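Local coordinates for protein PT26-6P (Thermococcus sp., PDB 2WB7) that is of unknown function but is encoded by a family of mobile genetic elements of Euryarchaea and combines three domains with novel folds, at residues K154-S159 with H354-V359; E442-Y447 with R496-G501. One frame throughout, in Å; residues are numbered along the deposited sequence.

Contacts 1 and 2 lie in different parts of the chain and share no helix or strand; their centres are 23 Å apart, with nearest atoms about 7 Å apart. Contact 1 is the deeper, a buried helix-on-sheet junction between the two immunoglobulin-like regions. Contact 2, 26 Å from the centre of the chain, is a partly buried helix-to-helix junction inside the helical domain. Both are apolar across the interface, but large leucine, isoleucine and tryptophan groups space the backbones in the first, whereas paired alanines let them come close in the second. Polar bonds join the two neighbourhoods: His354 to Asp502, Arg496 to the carbonyl of Leu351, and Gly501 O to Arg149 of helix 149-157.

Contact 1. Residues K154-S159 with H354-V359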
ATOM      1  N   LYS A 154      14.087   5.876   3.681  1.00 41.87           N
ATOM      2  CA  LYS A 154      14.597   4.948   2.698  1.00 42.17           C
ATOM      3  C   LYS A 154      13.479   4.067   2.182  1.00 41.67           C
ATOM      4  O   LYS A 154      13.412   3.747   0.994  1.00 41.85           O
ATOM      5  CB  LYS A 154      15.695   4.100   3.319  1.00 42.54           C
ATOM      6  CG  LYS A 154      16.569   3.447   2.306  1.00 45.05           C
ATOM      7  CD  LYS A 154      17.684   2.675   2.975  1.00 48.71           C
ATOM      8  CE  LYS A 154      18.564   2.005   1.926  1.00 50.72           C
ATOM      9  NZ  LYS A 154      19.572   1.140   2.604  1.00 51.85           N
ATOM     10  N   ILE A 155      12.581   3.682   3.078  1.00 41.22           N
ATOM     11  CA  ILE A 155      11.453   2.835   2.689  1.00 40.43           C
ATOM     12  C   ILE A 155      10.675   3.434   1.526  1.00 40.86           C
ATOM     13  O   ILE A 155      10.364   2.742   0.564  1.00 40.83           O
ATOM     14  CB  ILE A 155      10.510   2.584   3.868  1.00 39.64           C
ATOM     15  CG1 ILE A 155      11.215   1.703   4.902  1.00 38.48           C
ATOM     16  CG2 ILE A 155       9.242   1.943   3.382  1.00 38.51           C
ATOM     17  CD1 ILE A 155      10.541   1.644   6.226  1.00 36.87           C
ATOM     18  N   TRP A 156      10.371   4.727   1.611  1.00 41.34           N
ATOM     19  CA  TRP A 156       9.516   5.372   0.619  1.00 41.61           C
ATOM     20  C   TRP A 156      10.280   5.893  -0.582  1.00 42.54           C
ATOM     21  O   TRP A 156       9.662   6.341  -1.545  1.00 42.60           O
ATOM     22  CB  TRP A 156       8.714   6.509   1.259  1.00 41.02           C
ATOM     23  CG  TRP A 156       8.143   6.095   2.554  1.00 39.69           C
ATOM     24  CD1 TRP A 156       8.478   6.560   3.795  1.00 37.93           C
ATOM     25  CD2 TRP A 156       7.162   5.076   2.758  1.00 38.07           C
ATOM     26  NE1 TRP A 156       7.754   5.896   4.757  1.00 36.44           N
ATOM     27  CE2 TRP A 156       6.937   4.982   4.144  1.00 36.74           C
ATOM     28  CE3 TRP A 156       6.449   4.235   1.899  1.00 36.88           C
ATOM     29  CZ2 TRP A 156       6.032   4.085   4.687  1.00 36.16           C
ATOM     30  CZ3 TRP A 156       5.557   3.341   2.442  1.00 36.20           C
ATOM     31  CH2 TRP A 156       5.357   3.271   3.823  1.00 35.66           C
ATOM     32  N   ASN A 157      11.608   5.843  -0.536  1.00 43.36           N
ATOM     33  CA  ASN A 157      12.399   6.437  -1.614  1.00 44.66           C
ATOM     34  C   ASN A 157      13.191   5.439  -2.467  1.00 45.08           C
ATOM     35  O   ASN A 157      13.709   5.788  -3.519  1.00 44.92           O
ATOM     36  CB  ASN A 157      13.297   7.545  -1.078  1.00 44.56           C
ATOM     37  CG  ASN A 157      12.497   8.660  -0.417  1.00 47.56           C
ATOM     38  OD1 ASN A 157      12.802   9.082   0.710  1.00 50.44           O
ATOM     39  ND2 ASN A 157      11.437   9.117  -1.094  1.00 47.72           N
ATOM     40  N   THR A 158      13.273   4.197  -2.014  1.00 45.76           N
ATOM     41  CA  THR A 158      13.980   3.193  -2.767  1.00 46.68           C
ATOM     42  C   THR A 158      13.145   2.762  -3.959  1.00 47.76           C
ATOM     43  O   THR A 158      11.934   2.591  -3.855  1.00 47.89           O
ATOM     44  CB  THR A 158      14.290   1.988  -1.914  1.00 46.42           C
ATOM     45  OG1 THR A 158      15.068   2.402  -0.785  1.00 46.90           O
ATOM     46  CG2 THR A 158      15.065   0.995  -2.718  1.00 46.11           C
ATOM     47  N   SER A 159      13.798   2.590  -5.101  1.00 49.04           N
ATOM     48  CA  SER A 159      13.104   2.208  -6.324  1.00 50.00           C
ATOM     49  C   SER A 159      13.308   0.748  -6.639  1.00 50.46           C
ATOM     50  O   SER A 159      14.237   0.110  -6.146  1.00 50.45           O
ATOM     51  CB  SER A 159      13.607   3.022  -7.509  1.00 49.95           C
ATOM     52  OG  SER A 159      13.283   4.381  -7.338  1.00 51.54           O
ATOM     53  N   HIS A 354       3.899   9.055  14.054  1.00 31.90           N
ATOM     54  CA  HIS A 354       3.507   8.336  12.853  1.00 31.83           C
ATOM     55  C   HIS A 354       3.192   6.894  13.238  1.00 31.75           C
ATOM     56  O   HIS A 354       3.743   6.358  14.211  1.00 31.90           O
ATOM     57  CB  HIS A 354       4.649   8.333  11.838  1.00 32.25           C
ATOM     58  CG  HIS A 354       4.845   9.637  11.129  1.00 33.43           C
ATOM     59  ND1 HIS A 354       4.904   9.734   9.751  1.00 34.67           N
ATOM     60  CD2 HIS A 354       5.005  10.895  11.604  1.00 34.17           C
ATOM     61  CE1 HIS A 354       5.081  10.998   9.407  1.00 35.27           C
ATOM     62  NE2 HIS A 354       5.154  11.722  10.512  1.00 36.57           N
ATOM     63  N   ALA A 355       2.297   6.259  12.488  1.00 31.41           N
ATOM     64  CA  ALA A 355       1.995   4.856  12.715  1.00 30.98           C
ATOM     65  C   ALA A 355       2.581   4.108  11.540  1.00 30.98           C
ATOM     66  O   ALA A 355       2.522   4.597  10.409  1.00 31.07           O
ATOM     67  CB  ALA A 355       0.489   4.633  12.806  1.00 30.81           C
ATOM     68  N   LEU A 356       3.169   2.940  11.802  1.00 30.77           N
ATOM     69  CA  LEU A 356       3.739   2.120  10.742  1.00 30.54           C
ATOM     70  C   LEU A 356       3.545   0.642  11.033  1.00 30.86           C
ATOM     71  O   LEU A 356       3.553   0.213  12.187  1.00 30.83           O
ATOM     72  CB  LEU A 356       5.223   2.411  10.587  1.00 30.13           C
ATOM     73  CG  LEU A 356       5.985   1.714   9.465  1.00 29.44           C
ATOM     74  CD1 LEU A 356       5.726   2.379   8.142  1.00 29.87           C
ATOM     75  CD2 LEU A 356       7.467   1.755   9.761  1.00 28.52           C
ATOM     76  N   GLY A 357       3.362  -0.137   9.972  1.00 31.04           N
ATOM     77  CA  GLY A 357       3.304  -1.589  10.085  1.00 30.44           C
ATOM     78  C   GLY A 357       4.302  -2.223   9.143  1.00 30.30           C
ATOM     79  O   GLY A 357       4.338  -1.907   7.944  1.00 30.80           O
ATOM     80  N   LEU A 358       5.125  -3.105   9.688  1.00 29.92           N
ATOM     81  CA  LEU A 358       6.072  -3.868   8.907  1.00 29.36           C
ATOM     82  C   LEU A 358       5.799  -5.367   9.049  1.00 29.72           C
ATOM     83  O   LEU A 358       5.677  -5.890  10.159  1.00 29.02           O
ATOM     84  CB  LEU A 358       7.492  -3.549   9.369  1.00 29.22           C
ATOM     85  CG  LEU A 358       7.935  -2.080   9.373  1.00 28.48           C
ATOM     86  CD1 LEU A 358       9.371  -2.000   9.823  1.00 28.60           C
ATOM     87  CD2 LEU A 358       7.798  -1.433   8.016  1.00 26.99           C
ATOM     88  N   VAL A 359       5.706  -6.051   7.912  1.00 30.55           N
ATOM     89  CA  VAL A 359       5.590  -7.507   7.874  1.00 30.96           C
ATOM     90  C   VAL A 359       6.655  -8.118   6.976  1.00 31.90           C
ATOM     91  O   VAL A 359       7.010  -7.574   5.921  1.00 31.68           O
ATOM     92  CB  VAL A 359       4.220  -7.954   7.368  1.00 30.90           C
ATOM     93  CG1 VAL A 359       4.031  -9.441   7.612  1.00 30.39           C
ATOM     94  CG2 VAL A 359       3.139  -7.165   8.080  1.00 30.45           C
TER
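Leu356 meets Trp156 where the last turn of helix 149-157 lies over strand 350-364. Its CG stands anti to the backbone N (chi1 -176°), on the side of the helix, and chi2 near 78° then places CD1, 3.9 Å from Trp156 CZ2. The methyl approaches the six-membered ring at its edge, close to the ring plane, and the two side chains run past each other in opposite directions. The indole is packed from within its own helix too: Ile155 CG2 sits 3.7 Å above the ring plane, over the centre. Gly357 separates Leu356 from Leu358, the second leucine on this side of the strand. Leu358 CD2 lies 4.5 Å from Ile155 CD1, a looser methyl-to-methyl contact. The backbones stay apart, with the closest CA atoms, Ile155 and Leu358, at 10.6 Å. The helix runs to Asn157, and Thr158 is the first residue to leave helical angles. The carbonyl of Lys154 collects three donors there, Thr158 N, Asn157 N and Thr158 OG1; the hydroxyl reaches Lys154 O at 2.8 Å from above the carbonyl plane. Around this junction, Ile138, Ala141 and Ile142 of helix 135-144 extend the apolar layer at Ile155 and Leu358, and Lys258 makes a cation-pi contact with Trp156. Strand 350-364 is an inner strand of the eight-stranded antiparallel sheet, so helices 135-144 and 149-157 from the first immunoglobulin-like region pack on the sheet of the second.

Contact 2. Residues E442-Y447 with R496-G501; sequences ENAIEY and RKALNG
Ala444 and Ala498 face each other across two helices that come close: their CA atoms are 5.4 Å apart and the methyls, Ala444 CB and Ala498 CB, 4.0 Å. With nothing larger than a methyl on either side, Ala498 CB settles against the backbone of the other helix, 4.0 Å from Ala444 N. Leu499 is the larger knob. Its CG, anti to its own carbonyl carbon (chi1 -72°), lies over Ala444 CB at 3.6 Å, and Leu499 CD2 rests beside it, 3.7 Å from the same Ala444 CB. One turn farther along helix 442-465, Tyr447 leans across toward the smooth alanine surface of helix 471-499. Its CE1 passes 4.1 Å from Ala498 CB at an oblique angle, while Ala494 and Ala495 continue the shallow hollow that receives the ring, and Ala510 of helix 503-523 adds to it. Ala444 also touches Ala436 of helix 408-438. Because the start of helix 442-465 meets the end of helix 471-499, the pair forms an antiparallel helical hairpin. The alanines allow the two helices to approach closely at the open end of this hairpin, within the multi-helix domain.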
ATOM      1  N   GLU A 442       8.944  27.484   2.141  1.00 47.02           N
ATOM      2  CA  GLU A 442       7.829  27.878   1.294  1.00 48.58           C
ATOM      3  C   GLU A 442       6.506  27.312   1.798  1.00 48.35           C
ATOM      4  O   GLU A 442       5.506  28.036   1.855  1.00 48.76           O
ATOM      5  CB  GLU A 442       8.058  27.483  -0.168  1.00 49.22           C
ATOM      6  CG  GLU A 442       9.523  27.643  -0.645  1.00 54.27           C
ATOM      7  CD  GLU A 442       9.895  29.070  -1.114  1.00 59.79           C
ATOM      8  OE1 GLU A 442       9.318  29.535  -2.136  1.00 61.19           O
ATOM      9  OE2 GLU A 442      10.792  29.707  -0.479  1.00 61.70           O
ATOM     10  N   ASN A 443       6.494  26.034   2.175  1.00 47.95           N
ATOM     11  CA  ASN A 443       5.236  25.376   2.555  1.00 47.37           C
ATOM     12  C   ASN A 443       4.663  25.934   3.847  1.00 46.76           C
ATOM     13  O   ASN A 443       3.476  26.251   3.921  1.00 46.53           O
ATOM     14  CB  ASN A 443       5.408  23.868   2.699  1.00 47.65           C
ATOM     15  CG  ASN A 443       6.175  23.259   1.554  1.00 48.69           C
ATOM     16  OD1 ASN A 443       5.600  22.596   0.696  1.00 48.87           O
ATOM     17  ND2 ASN A 443       7.489  23.490   1.528  1.00 49.95           N
ATOM     18  N   ALA A 444       5.509  26.044   4.866  1.00 45.92           N
ATOM     19  CA  ALA A 444       5.081  26.623   6.122  1.00 45.25           C
ATOM     20  C   ALA A 444       4.488  28.000   5.842  1.00 45.13           C
ATOM     21  O   ALA A 444       3.425  28.335   6.333  1.00 45.35           O
ATOM     22  CB  ALA A 444       6.237  26.707   7.093  1.00 45.00           C
ATOM     23  N   ILE A 445       5.167  28.796   5.028  1.00 44.99           N
ATOM     24  CA  ILE A 445       4.628  30.089   4.622  1.00 44.70           C
ATOM     25  C   ILE A 445       3.196  29.979   4.086  1.00 44.40           C
ATOM     26  O   ILE A 445       2.288  30.698   4.527  1.00 44.50           O
ATOM     27  CB  ILE A 445       5.534  30.773   3.578  1.00 44.81           C
ATOM     28  CG1 ILE A 445       6.870  31.140   4.230  1.00 46.13           C
ATOM     29  CG2 ILE A 445       4.864  32.009   3.002  1.00 43.46           C
ATOM     30  CD1 ILE A 445       7.906  31.636   3.258  1.00 46.83           C
ATOM     31  N   GLU A 446       2.988  29.086   3.132  1.00 43.37           N
ATOM     32  CA  GLU A 446       1.671  28.937   2.576  1.00 42.92           C
ATOM     33  C   GLU A 446       0.653  28.472   3.605  1.00 41.66           C
ATOM     34  O   GLU A 446      -0.488  28.920   3.600  1.00 41.33           O
ATOM     35  CB  GLU A 446       1.713  27.969   1.419  1.00 43.47           C
ATOM     36  CG  GLU A 446       2.537  28.472   0.259  1.00 47.85           C
ATOM     37  CD  GLU A 446       2.022  27.913  -1.044  1.00 53.36           C
ATOM     38  OE1 GLU A 446       2.822  27.798  -2.011  1.00 55.25           O
ATOM     39  OE2 GLU A 446       0.807  27.574  -1.076  1.00 55.03           O
ATOM     40  N   TYR A 447       1.067  27.574   4.492  1.00 40.46           N
ATOM     41  CA  TYR A 447       0.164  27.044   5.500  1.00 39.23           C
ATOM     42  C   TYR A 447      -0.213  28.128   6.493  1.00 38.82           C
ATOM     43  O   TYR A 447      -1.408  28.396   6.718  1.00 38.49           O
ATOM     44  CB  TYR A 447       0.783  25.857   6.239  1.00 39.04           C
ATOM     45  CG  TYR A 447       1.128  24.705   5.328  1.00 38.50           C
ATOM     46  CD1 TYR A 447       2.110  23.784   5.678  1.00 38.54           C
ATOM     47  CD2 TYR A 447       0.511  24.566   4.093  1.00 37.71           C
ATOM     48  CE1 TYR A 447       2.435  22.738   4.839  1.00 36.93           C
ATOM     49  CE2 TYR A 447       0.835  23.530   3.248  1.00 36.55           C
ATOM     50  CZ  TYR A 447       1.798  22.622   3.631  1.00 36.54           C
ATOM     51  OH  TYR A 447       2.127  21.588   2.800  1.00 38.09           O
ATOM     52  N   ARG A 496       3.429  24.211  11.552  1.00 32.06           N
ATOM     53  CA  ARG A 496       4.276  23.783  12.660  1.00 33.21           C
ATOM     54  C   ARG A 496       5.060  22.517  12.330  1.00 33.56           C
ATOM     55  O   ARG A 496       6.243  22.400  12.657  1.00 33.99           O
ATOM     56  CB  ARG A 496       3.434  23.569  13.919  1.00 33.53           C
ATOM     57  CG  ARG A 496       4.230  23.118  15.151  1.00 35.09           C
ATOM     58  CD  ARG A 496       3.338  22.860  16.388  1.00 38.55           C
ATOM     59  NE  ARG A 496       2.322  21.826  16.157  1.00 41.93           N
ATOM     60  CZ  ARG A 496       2.466  20.540  16.478  1.00 42.89           C
ATOM     61  NH1 ARG A 496       3.586  20.122  17.060  1.00 41.76           N
ATOM     62  NH2 ARG A 496       1.485  19.674  16.210  1.00 42.76           N
ATOM     63  N   LYS A 497       4.401  21.577  11.664  1.00 33.86           N
ATOM     64  CA  LYS A 497       5.055  20.363  11.218  1.00 33.71           C
ATOM     65  C   LYS A 497       6.051  20.644  10.104  1.00 34.17           C
ATOM     66  O   LYS A 497       7.176  20.156  10.143  1.00 33.95           O
ATOM     67  CB  LYS A 497       4.012  19.348  10.771  1.00 33.83           C
ATOM     68  CG  LYS A 497       3.405  18.605  11.940  1.00 33.34           C
ATOM     69  CD  LYS A 497       2.017  18.109  11.674  1.00 31.66           C
ATOM     70  CE  LYS A 497       1.485  17.435  12.929  1.00 32.39           C
ATOM     71  NZ  LYS A 497       0.189  16.754  12.677  1.00 32.92           N
ATOM     72  N   ALA A 498       5.643  21.432   9.112  1.00 34.66           N
ATOM     73  CA  ALA A 498       6.548  21.794   8.023  1.00 35.27           C
ATOM     74  C   ALA A 498       7.843  22.387   8.580  1.00 35.96           C
ATOM     75  O   ALA A 498       8.931  21.915   8.274  1.00 36.62           O
ATOM     76  CB  ALA A 498       5.886  22.752   7.073  1.00 34.95           C
ATOM     77  N   LEU A 499       7.724  23.399   9.428  1.00 36.62           N
ATOM     78  CA  LEU A 499       8.887  24.025  10.057  1.00 37.23           C
ATOM     79  C   LEU A 499       9.808  23.111  10.863  1.00 37.88           C
ATOM     80  O   LEU A 499      10.960  23.459  11.072  1.00 38.18           O
ATOM     81  CB  LEU A 499       8.441  25.154  10.977  1.00 37.27           C
ATOM     82  CG  LEU A 499       7.934  26.419  10.305  1.00 37.35           C
ATOM     83  CD1 LEU A 499       7.359  27.337  11.378  1.00 36.71           C
ATOM     84  CD2 LEU A 499       9.068  27.090   9.508  1.00 36.70           C
ATOM     85  N   ASN A 500       9.320  21.974  11.353  1.00 38.55           N
ATOM     86  CA  ASN A 500      10.159  21.128  12.206  1.00 39.18           C
ATOM     87  C   ASN A 500      10.508  19.759  11.675  1.00 39.60           C
ATOM     88  O   ASN A 500      10.819  18.861  12.455  1.00 39.79           O
ATOM     89  CB  ASN A 500       9.560  20.967  13.590  1.00 39.28           C
ATOM     90  CG  ASN A 500       9.418  22.276  14.293  1.00 40.34           C
ATOM     91  OD1 ASN A 500       8.616  23.112  13.882  1.00 40.64           O
ATOM     92  ND2 ASN A 500      10.212  22.483  15.351  1.00 40.17           N
ATOM     93  N   GLY A 501      10.466  19.596  10.361  1.00 39.88           N
ATOM     94  CA  GLY A 501      10.994  18.383   9.762  1.00 40.45           C
ATOM     95  C   GLY A 501      10.003  17.263   9.528  1.00 40.95           C
ATOM     96  O   GLY A 501      10.397  16.107   9.387  1.00 41.57           O
TER